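Local atomic coordinates of serine proteinase inhibitor A (Sagittaria sagittifolia, PDB entry 3E8L), a protein that probably inhibits trypsin and chymotrypsin at the same time through two reactive sites, and kallikrein only weakly. Residues K52-E57 / K105-G110; G82-F87 / C147-C152. The protein carries 2 engineered substitutions. All coordinates share one frame; numbering follows the deposited sequence. Where two conformers were deposited one is given.

Interactions 1 and 2 lie in different parts of one beta-trefoil chain. Their centres are about 21 Å apart, and their nearest atoms about 8 Å, so they do not touch. The segments alternate along the sequence: 82-87 falls between 52-57 and 105-110, and 147-152 comes last. Each contact depends mainly on one side chain, Tyr54 in interaction 1 and Arg84 in interaction 2. The first is a small surface contact built on a carboxylate. The second is buried and joins a disulfide-bonded loop to a strand. The chain of another protein in the assembly reaches interaction 2 and packs on Arg84, Phe151 and Cys152, whereas none touches interaction 1.

Interaction 1. Residues K52-E57 / K105-G110; sequences KSYVYE and KSETNG
Tyr54 and Asn109 mark the nearest approach of the two backbones, with their CA atoms 11.5 Å apart. Strand 52-57 and the short strand 107-108 therefore do not pair directly. Each pairs antiparallel with strand 113-119, which links them within one sheet. Side chains alone close the gap, and they bury little surface.

The one hydrogen bond between the segments runs from Tyr54 OH to Glu107 OE1, at 2.6 Å. The tyrosine hydroxyl is the donor, and OE1 receives it on its syn lone pair, the side of the other oxygen. That oxygen, OE2, lies 3.1 Å from Tyr54 OH. It also sits beside the ring edge, 3.4 Å from Tyr54 CE1. The carboxylate carbon lies in the ring plane, but the carboxylate itself is turned 72° against the ring.

Segments 52-57 and 105-110 both belong to the beta-trefoil, as in the leguminous Kunitz-type inhibitor family. This contact lies at the surface of that fold, its centre about 13 Å from the centre of the chain. Lys48, on the neighbouring strand 43-49, makes a salt bridge to Glu107 OE2. The two carboxylate oxygens thus have separate main partners, which should limit rotation of the group and favour its charged form.

Glu107 and Tyr54 approach from opposite directions. The first torsion of Glu107 sets CG between the backbone N and the carbonyl carbon (chi1 53°), and the extended chain beyond carries the carboxylate to the hydroxyl. A phenylalanine in place of Tyr54 would remove the hydroxyl and would probably leave Glu107 OE1 without this donor and its carboxylate freer to turn. Asn109 adds a looser contact: its OD1 stands 3.4 Å from Tyr54 OH, oblique to the ring. The Tyr54 side chain also touches Leu169 of strand 167-172.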
ATOM      1  N   LYS A  52      14.777   1.871   0.506  1.00 30.60           N
ATOM      2  CA  LYS A  52      14.012   2.982  -0.078  1.00 29.59           C
ATOM      3  C   LYS A  52      14.723   3.808  -1.166  1.00 29.17           C
ATOM      4  O   LYS A  52      15.917   4.091  -1.081  1.00 29.19           O
ATOM      5  CB  LYS A  52      13.526   3.888   1.048  1.00 29.72           C
ATOM      6  CG  LYS A  52      12.547   4.971   0.643  1.00 29.99           C
ATOM      7  CD  LYS A  52      12.097   5.769   1.862  1.00 28.26           C
ATOM      8  CE  LYS A  52      11.215   4.942   2.767  1.00 27.62           C
ATOM      9  NZ  LYS A  52      10.611   5.809   3.803  1.00 28.74           N
ATOM     10  N   SER A  53      13.956   4.201  -2.179  1.00 28.60           N
ATOM     11  CA  SER A  53      14.458   4.924  -3.345  1.00 28.11           C
ATOM     12  C   SER A  53      13.585   6.131  -3.643  1.00 27.90           C
ATOM     13  O   SER A  53      12.422   6.181  -3.208  1.00 27.92           O
ATOM     14  CB  SER A  53      14.429   4.013  -4.572  1.00 27.99           C
ATOM     15  OG  SER A  53      15.496   3.090  -4.578  1.00 27.88           O
ATOM     16  N   TYR A  54      14.124   7.103  -4.386  1.00 27.42           N
ATOM     17  CA  TYR A  54      13.278   8.173  -4.929  1.00 27.02           C
ATOM     18  C   TYR A  54      12.767   7.718  -6.281  1.00 27.47           C
ATOM     19  O   TYR A  54      13.552   7.181  -7.077  1.00 27.25           O
ATOM     20  CB  TYR A  54      14.050   9.472  -5.121  1.00 26.23           C
ATOM     21  CG  TYR A  54      14.568  10.109  -3.857  1.00 23.83           C
ATOM     22  CD1 TYR A  54      13.762  10.934  -3.104  1.00 22.26           C
ATOM     23  CD2 TYR A  54      15.879   9.904  -3.436  1.00 21.52           C
ATOM     24  CE1 TYR A  54      14.228  11.542  -1.960  1.00 21.84           C
ATOM     25  CE2 TYR A  54      16.366  10.504  -2.280  1.00 21.87           C
ATOM     26  CZ  TYR A  54      15.524  11.331  -1.540  1.00 21.62           C
ATOM     27  OH  TYR A  54      15.969  11.946  -0.384  1.00 19.52           O
ATOM     28  N   VAL A  55      11.467   7.918  -6.525  1.00 27.67           N
ATOM     29  CA  VAL A  55      10.909   7.833  -7.873  1.00 28.22           C
ATOM     30  C   VAL A  55      11.333   9.079  -8.666  1.00 28.53           C
ATOM     31  O   VAL A  55      10.992  10.216  -8.314  1.00 28.44           O
ATOM     32  CB  VAL A  55       9.371   7.721  -7.868  1.00 28.33           C
ATOM     33  CG1 VAL A  55       8.855   7.494  -9.291  1.00 28.96           C
ATOM     34  CG2 VAL A  55       8.915   6.605  -6.968  1.00 27.72           C
ATOM     35  N   TYR A  56      12.098   8.855  -9.720  1.00 29.01           N
ATOM     36  CA  TYR A  56      12.555   9.933 -10.591  1.00 29.48           C
ATOM     37  C   TYR A  56      12.477   9.525 -12.063  1.00 30.22           C
ATOM     38  O   TYR A  56      12.346   8.338 -12.397  1.00 29.81           O
ATOM     39  CB  TYR A  56      13.994  10.313 -10.236  1.00 29.74           C
ATOM     40  CG  TYR A  56      15.071   9.579 -11.015  1.00 29.52           C
ATOM     41  CD1 TYR A  56      15.928  10.273 -11.866  1.00 29.88           C
ATOM     42  CD2 TYR A  56      15.236   8.195 -10.899  1.00 30.36           C
ATOM     43  CE1 TYR A  56      16.914   9.611 -12.591  1.00 30.25           C
ATOM     44  CE2 TYR A  56      16.216   7.522 -11.620  1.00 29.14           C
ATOM     45  CZ  TYR A  56      17.053   8.231 -12.460  1.00 30.11           C
ATOM     46  OH  TYR A  56      18.036   7.566 -13.170  1.00 30.82           O
ATOM     47  N   GLU A  57      12.577  10.507 -12.945  1.00 31.09           N
ATOM     48  CA  GLU A  57      12.546  10.242 -14.369  1.00 32.04           C
ATOM     49  C   GLU A  57      13.953   9.935 -14.884  1.00 32.83           C
ATOM     50  O   GLU A  57      14.847  10.778 -14.816  1.00 33.77           O
ATOM     51  CB  GLU A  57      11.972  11.444 -15.079  1.00 31.74           C
ATOM     52  CG  GLU A  57      11.549  11.172 -16.492  1.00 33.02           C
ATOM     53  CD  GLU A  57      11.174  12.449 -17.210  1.00 33.36           C
ATOM     54  OE1 GLU A  57      10.518  13.295 -16.568  1.00 34.48           O
ATOM     55  OE2 GLU A  57      11.542  12.606 -18.397  1.00 32.90           O
ATOM     56  N   LYS A 105       7.530  11.462   3.524  0.50 32.14           N
ATOM     57  CA  LYS A 105       7.720  12.573   4.444  0.50 32.14           C
ATOM     58  C   LYS A 105       8.359  13.728   3.665  0.50 31.96           C
ATOM     59  O   LYS A 105       9.249  13.499   2.842  0.50 31.73           O
ATOM     60  CB  LYS A 105       8.658  12.084   5.553  0.50 32.10           C
ATOM     61  CG  LYS A 105       9.129  13.108   6.555  0.50 32.44           C
ATOM     62  CD  LYS A 105       9.808  12.395   7.732  0.50 32.84           C
ATOM     63  CE  LYS A 105       9.898  13.292   8.949  0.50 32.87           C
ATOM     64  NZ  LYS A 105      10.111  12.479  10.177  0.50 33.43           N
ATOM     65  N   SER A 106       7.903  14.956   3.886  1.00 31.58           N
ATOM     66  CA  SER A 106       8.570  16.064   3.228  1.00 31.55           C
ATOM     67  C   SER A 106      10.013  16.270   3.721  1.00 30.56           C
ATOM     68  O   SER A 106      10.332  16.006   4.873  1.00 30.17           O
ATOM     69  CB  SER A 106       7.751  17.362   3.316  1.00 32.00           C
ATOM     70  OG  SER A 106       7.751  17.845   4.630  1.00 33.16           O
ATOM     71  N   GLU A 107      10.869  16.714   2.810  1.00 29.53           N
ATOM     72  CA  GLU A 107      12.284  16.840   3.069  1.00 29.13           C
ATOM     73  C   GLU A 107      12.815  18.001   2.219  1.00 29.38           C
ATOM     74  O   GLU A 107      12.137  18.481   1.308  1.00 29.73           O
ATOM     75  CB  GLU A 107      13.016  15.521   2.738  1.00 28.74           C
ATOM     76  CG  GLU A 107      12.754  14.971   1.318  1.00 27.93           C
ATOM     77  CD  GLU A 107      13.685  13.831   0.911  1.00 27.49           C
ATOM     78  OE1 GLU A 107      14.758  14.114   0.339  1.00 28.15           O
ATOM     79  OE2 GLU A 107      13.343  12.654   1.130  1.00 26.18           O
ATOM     80  N   THR A 108      14.019  18.449   2.528  1.00 29.22           N
ATOM     81  CA  THR A 108      14.697  19.429   1.719  1.00 29.28           C
ATOM     82  C   THR A 108      15.907  18.783   1.092  1.00 29.28           C
ATOM     83  O   THR A 108      16.681  18.126   1.771  1.00 29.34           O
ATOM     84  CB  THR A 108      15.127  20.613   2.559  1.00 29.20           C
ATOM     85  OG1 THR A 108      13.973  21.112   3.236  1.00 29.41           O
ATOM     86  CG2 THR A 108      15.702  21.702   1.667  1.00 28.67           C
ATOM     87  N   ASN A 109      16.063  18.985  -0.210  1.00 29.57           N
ATOM     88  CA  ASN A 109      17.059  18.286  -1.006  1.00 29.78           C
ATOM     89  C   ASN A 109      17.317  19.077  -2.281  1.00 29.36           C
ATOM     90  O   ASN A 109      16.419  19.234  -3.118  1.00 29.85           O
ATOM     91  CB  ASN A 109      16.507  16.898  -1.358  1.00 30.31           C
ATOM     92  CG  ASN A 109      17.567  15.935  -1.857  1.00 31.87           C
ATOM     93  OD1 ASN A 109      17.348  14.725  -1.823  1.00 35.49           O
ATOM     94  ND2 ASN A 109      18.696  16.449  -2.342  1.00 33.00           N
ATOM     95  N   GLY A 110      18.536  19.575  -2.433  1.00 28.74           N
ATOM     96  CA  GLY A 110      18.877  20.384  -3.597  1.00 27.62           C
ATOM     97  C   GLY A 110      18.292  21.775  -3.459  1.00 27.35           C
ATOM     98  O   GLY A 110      18.069  22.464  -4.452  1.00 27.78           O
TER

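Interaction 2. Residues G82-F87 / C147-C152; sequences GSRYKF and CSCEFC. With SO4 (sulfate ion), chain I.
Glu150 O accepts two hydrogen bonds, one from Arg84 NE at 3.0 Å and one from a water. The Arg84 bond is nearly straight, with an N-H...O angle of 171°. The oxygen lies in the guanidinium plane, whereas NE stands above the carbonyl plane of Glu150. The contact fixes the loop after strand 142-147 of the beta-trefoil to strand 84-89. Two disulfides constrain this loop, Cys149-Cys152 within it and Cys147-Cys156.

The Arg84 chain bends at chi2 and chi3 (83° and 80°), which brings its guanidinium against the loop. Cys147 CB lies over one face of the group, and Cys147 SG is 3.5 Å from Arg84 NH1. Glu132 forms a salt bridge with NH1. The placing of NH2 is doubtful, because it is modelled too close to Cys152 O.

Two waters extend the link. The one on Glu150 O also accepts a bond from Arg84 N. The other donates to Arg84 O and, at 2.7 Å, to Glu150 OE2. Ser72 OG bonds Glu150 OE1, so both carboxylate oxygens have partners. The aliphatic part of Glu150 packs on the next residue, with CG 3.9 Å above the centre of the Phe151 ring. The Phe151 backbone makes hydrogen bonds to the chain of another protein, so this loop also contacts a partner protein.

Further along the strand, Lys86 extends its chain to a sulfate, probably from the crystallisation liquor, and NZ donates to sulfate O1 at 3.2 Å.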
ATOM      1  N   GLY A  82      -9.663   7.227 -12.233  1.00 29.53           N
ATOM      2  CA  GLY A  82     -10.119   7.709 -10.939  1.00 29.91           C
ATOM      3  C   GLY A  82      -9.951   6.709  -9.811  1.00 30.58           C
ATOM      4  O   GLY A  82     -10.088   7.064  -8.628  1.00 30.93           O
ATOM      5  N   SER A  83      -9.667   5.457 -10.154  1.00 30.61           N
ATOM      6  CA  SER A  83      -9.552   4.422  -9.130  1.00 30.65           C
ATOM      7  C   SER A  83      -8.160   4.437  -8.544  1.00 30.61           C
ATOM      8  O   SER A  83      -7.266   5.114  -9.039  1.00 30.72           O
ATOM      9  CB  SER A  83      -9.855   3.040  -9.693  1.00 30.32           C
ATOM     10  OG  SER A  83     -11.236   2.813  -9.710  1.00 30.21           O
ATOM     11  N   ARG A  84      -7.982   3.671  -7.489  1.00 30.80           N
ATOM     12  CA  ARG A  84      -6.732   3.693  -6.746  1.00 31.15           C
ATOM     13  C   ARG A  84      -6.014   2.353  -6.747  1.00 30.59           C
ATOM     14  O   ARG A  84      -6.622   1.301  -6.545  1.00 30.44           O
ATOM     15  CB  ARG A  84      -6.965   4.223  -5.324  1.00 30.79           C
ATOM     16  CG  ARG A  84      -6.872   5.727  -5.290  1.00 32.35           C
ATOM     17  CD  ARG A  84      -8.170   6.432  -5.708  1.00 32.48           C
ATOM     18  NE  ARG A  84      -9.035   6.397  -4.554  1.00 34.75           N
ATOM     19  CZ  ARG A  84      -9.512   7.449  -3.924  1.00 35.24           C
ATOM     20  NH1 ARG A  84      -9.287   8.673  -4.370  1.00 35.13           N
ATOM     21  NH2 ARG A  84     -10.246   7.244  -2.848  1.00 36.46           N
ATOM     22  N   TYR A  85      -4.715   2.418  -6.990  1.00 30.67           N
ATOM     23  CA  TYR A  85      -3.896   1.231  -7.115  1.00 30.81           C
ATOM     24  C   TYR A  85      -2.552   1.362  -6.444  1.00 31.34           C
ATOM     25  O   TYR A  85      -1.991   2.460  -6.336  1.00 31.24           O
ATOM     26  CB  TYR A  85      -3.703   0.896  -8.581  1.00 30.39           C
ATOM     27  CG  TYR A  85      -5.015   0.762  -9.275  1.00 29.56           C
ATOM     28  CD1 TYR A  85      -5.805  -0.371  -9.089  1.00 29.55           C
ATOM     29  CD2 TYR A  85      -5.486   1.776 -10.094  1.00 29.00           C
ATOM     30  CE1 TYR A  85      -7.037  -0.492  -9.723  1.00 30.90           C
ATOM     31  CE2 TYR A  85      -6.710   1.673 -10.722  1.00 30.60           C
ATOM     32  CZ  TYR A  85      -7.483   0.544 -10.536  1.00 31.29           C
ATOM     33  OH  TYR A  85      -8.692   0.458 -11.176  1.00 31.66           O
ATOM     34  N   LYS A  86      -2.050   0.217  -5.989  1.00 31.71           N
ATOM     35  CA  LYS A  86      -0.683   0.076  -5.510  1.00 31.60           C
ATOM     36  C   LYS A  86       0.223  -0.021  -6.740  1.00 30.87           C
ATOM     37  O   LYS A  86      -0.049  -0.818  -7.646  1.00 31.16           O
ATOM     38  CB  LYS A  86      -0.611  -1.192  -4.669  1.00 31.83           C
ATOM     39  CG  LYS A  86       0.745  -1.571  -4.081  1.00 33.99           C
ATOM     40  CD  LYS A  86       0.469  -2.577  -2.942  1.00 38.79           C
ATOM     41  CE  LYS A  86       1.600  -3.559  -2.716  1.00 42.03           C
ATOM     42  NZ  LYS A  86       1.097  -4.806  -2.071  1.00 43.05           N
ATOM     43  N   PHE A  87       1.264   0.811  -6.784  1.00 30.14           N
ATOM     44  CA  PHE A  87       2.278   0.786  -7.856  1.00 28.87           C
ATOM     45  C   PHE A  87       3.520   0.075  -7.329  1.00 28.00           C
ATOM     46  O   PHE A  87       3.996   0.406  -6.251  1.00 28.22           O
ATOM     47  CB  PHE A  87       2.658   2.214  -8.260  1.00 28.65           C
ATOM     48  CG  PHE A  87       1.649   2.908  -9.150  1.00 28.17           C
ATOM     49  CD1 PHE A  87       0.283   2.609  -9.077  1.00 26.60           C
ATOM     50  CD2 PHE A  87       2.075   3.897 -10.047  1.00 25.41           C
ATOM     51  CE1 PHE A  87      -0.635   3.277  -9.901  1.00 25.83           C
ATOM     52  CE2 PHE A  87       1.167   4.561 -10.855  1.00 24.52           C
ATOM     53  CZ  PHE A  87      -0.180   4.253 -10.792  1.00 24.30           C
ATOM     54  N   CYS A 147      -2.927   8.977  -3.015  1.00 27.52           N
ATOM     55  CA  CYS A 147      -3.967   8.857  -1.974  1.00 27.87           C
ATOM     56  C   CYS A 147      -3.520   8.006  -0.812  1.00 27.75           C
ATOM     57  O   CYS A 147      -2.679   7.122  -0.960  1.00 27.34           O
ATOM     58  CB  CYS A 147      -5.207   8.196  -2.535  1.00 27.73           C
ATOM     59  SG  CYS A 147      -5.796   8.901  -4.047  1.00 29.81           S
ATOM     60  N   SER A 148      -4.129   8.231   0.343  1.00 28.14           N
ATOM     61  CA  SER A 148      -3.759   7.457   1.523  1.00 28.65           C
ATOM     62  C   SER A 148      -4.825   6.390   1.832  1.00 27.82           C
ATOM     63  O   SER A 148      -4.891   5.849   2.940  1.00 27.93           O
ATOM     64  CB  SER A 148      -3.539   8.406   2.702  1.00 29.38           C
ATOM     65  OG  SER A 148      -4.633   9.346   2.813  1.00 32.70           O
ATOM     66  N   CYS A 149      -5.640   6.079   0.827  1.00 26.73           N
ATOM     67  CA  CYS A 149      -6.788   5.215   0.996  1.00 25.81           C
ATOM     68  C   CYS A 149      -7.146   4.658  -0.360  1.00 25.86           C
ATOM     69  O   CYS A 149      -6.965   5.340  -1.378  1.00 26.15           O
ATOM     70  CB  CYS A 149      -7.969   6.013   1.553  1.00 25.32           C
ATOM     71  SG  CYS A 149      -8.952   6.909   0.288  1.00 24.91           S
ATOM     72  N   GLU A 150      -7.657   3.429  -0.385  1.00 25.61           N
ATOM     73  CA  GLU A 150      -8.073   2.809  -1.636  1.00 25.76           C
ATOM     74  C   GLU A 150      -9.441   3.303  -2.132  1.00 25.46           C
ATOM     75  O   GLU A 150      -9.562   3.717  -3.287  1.00 25.76           O
ATOM     76  CB  GLU A 150      -8.091   1.279  -1.530  1.00 26.02           C
ATOM     77  CG  GLU A 150      -8.095   0.588  -2.915  1.00 28.28           C
ATOM     78  CD  GLU A 150      -8.267  -0.937  -2.876  1.00 30.51           C
ATOM     79  OE1 GLU A 150      -8.190  -1.563  -1.784  1.00 31.36           O
ATOM     80  OE2 GLU A 150      -8.496  -1.512  -3.958  1.00 30.65           O
ATOM     81  N   PHE A 151     -10.459   3.254  -1.263  1.00 24.52           N
ATOM     82  CA  PHE A 151     -11.844   3.422  -1.689  1.00 23.53           C
ATOM     83  C   PHE A 151     -12.551   4.662  -1.169  1.00 23.17           C
ATOM     84  O   PHE A 151     -13.705   4.881  -1.500  1.00 23.69           O
ATOM     85  CB  PHE A 151     -12.671   2.182  -1.317  1.00 23.73           C
ATOM     86  CG  PHE A 151     -12.329   0.979  -2.116  1.00 24.24           C
ATOM     87  CD1 PHE A 151     -12.402   1.013  -3.505  1.00 24.44           C
ATOM     88  CD2 PHE A 151     -11.901  -0.189  -1.483  1.00 26.21           C
ATOM     89  CE1 PHE A 151     -12.051  -0.097  -4.268  1.00 25.68           C
ATOM     90  CE2 PHE A 151     -11.566  -1.313  -2.219  1.00 27.14           C
ATOM     91  CZ  PHE A 151     -11.630  -1.269  -3.628  1.00 27.06           C
ATOM     92  N   CYS A 152     -11.878   5.464  -0.357  1.00 22.65           N
ATOM     93  CA  CYS A 152     -12.519   6.581   0.299  1.00 22.13           C
ATOM     94  C   CYS A 152     -12.621   7.768  -0.662  1.00 21.53           C
ATOM     95  O   CYS A 152     -11.805   7.931  -1.549  1.00 21.31           O
ATOM     96  CB  CYS A 152     -11.771   6.925   1.586  1.00 22.12           C
ATOM     97  SG  CYS A 152     -10.305   7.952   1.408  1.00 24.46           S
TER
HETATM   98  S   SO4 I 183      -2.897  -4.733  -2.036  0.50 35.00           S
HETATM   99  O1  SO4 I 183      -1.900  -4.809  -0.964  0.50 35.00           O
HETATM  100  O2  SO4 I 183      -2.674  -5.802  -3.008  0.50 35.00           O
HETATM  101  O3  SO4 I 183      -4.247  -4.814  -1.475  0.50 35.00           O
HETATM  102  O4  SO4 I 183      -2.763  -3.464  -2.742  0.50 35.00           O
HETATM  103  O   HOH W   1      -9.052  -0.108  -6.166  1.00 20.82           O
HETATM  104  O   HOH W   2      -9.978   2.315  -6.065  1.00 33.79           O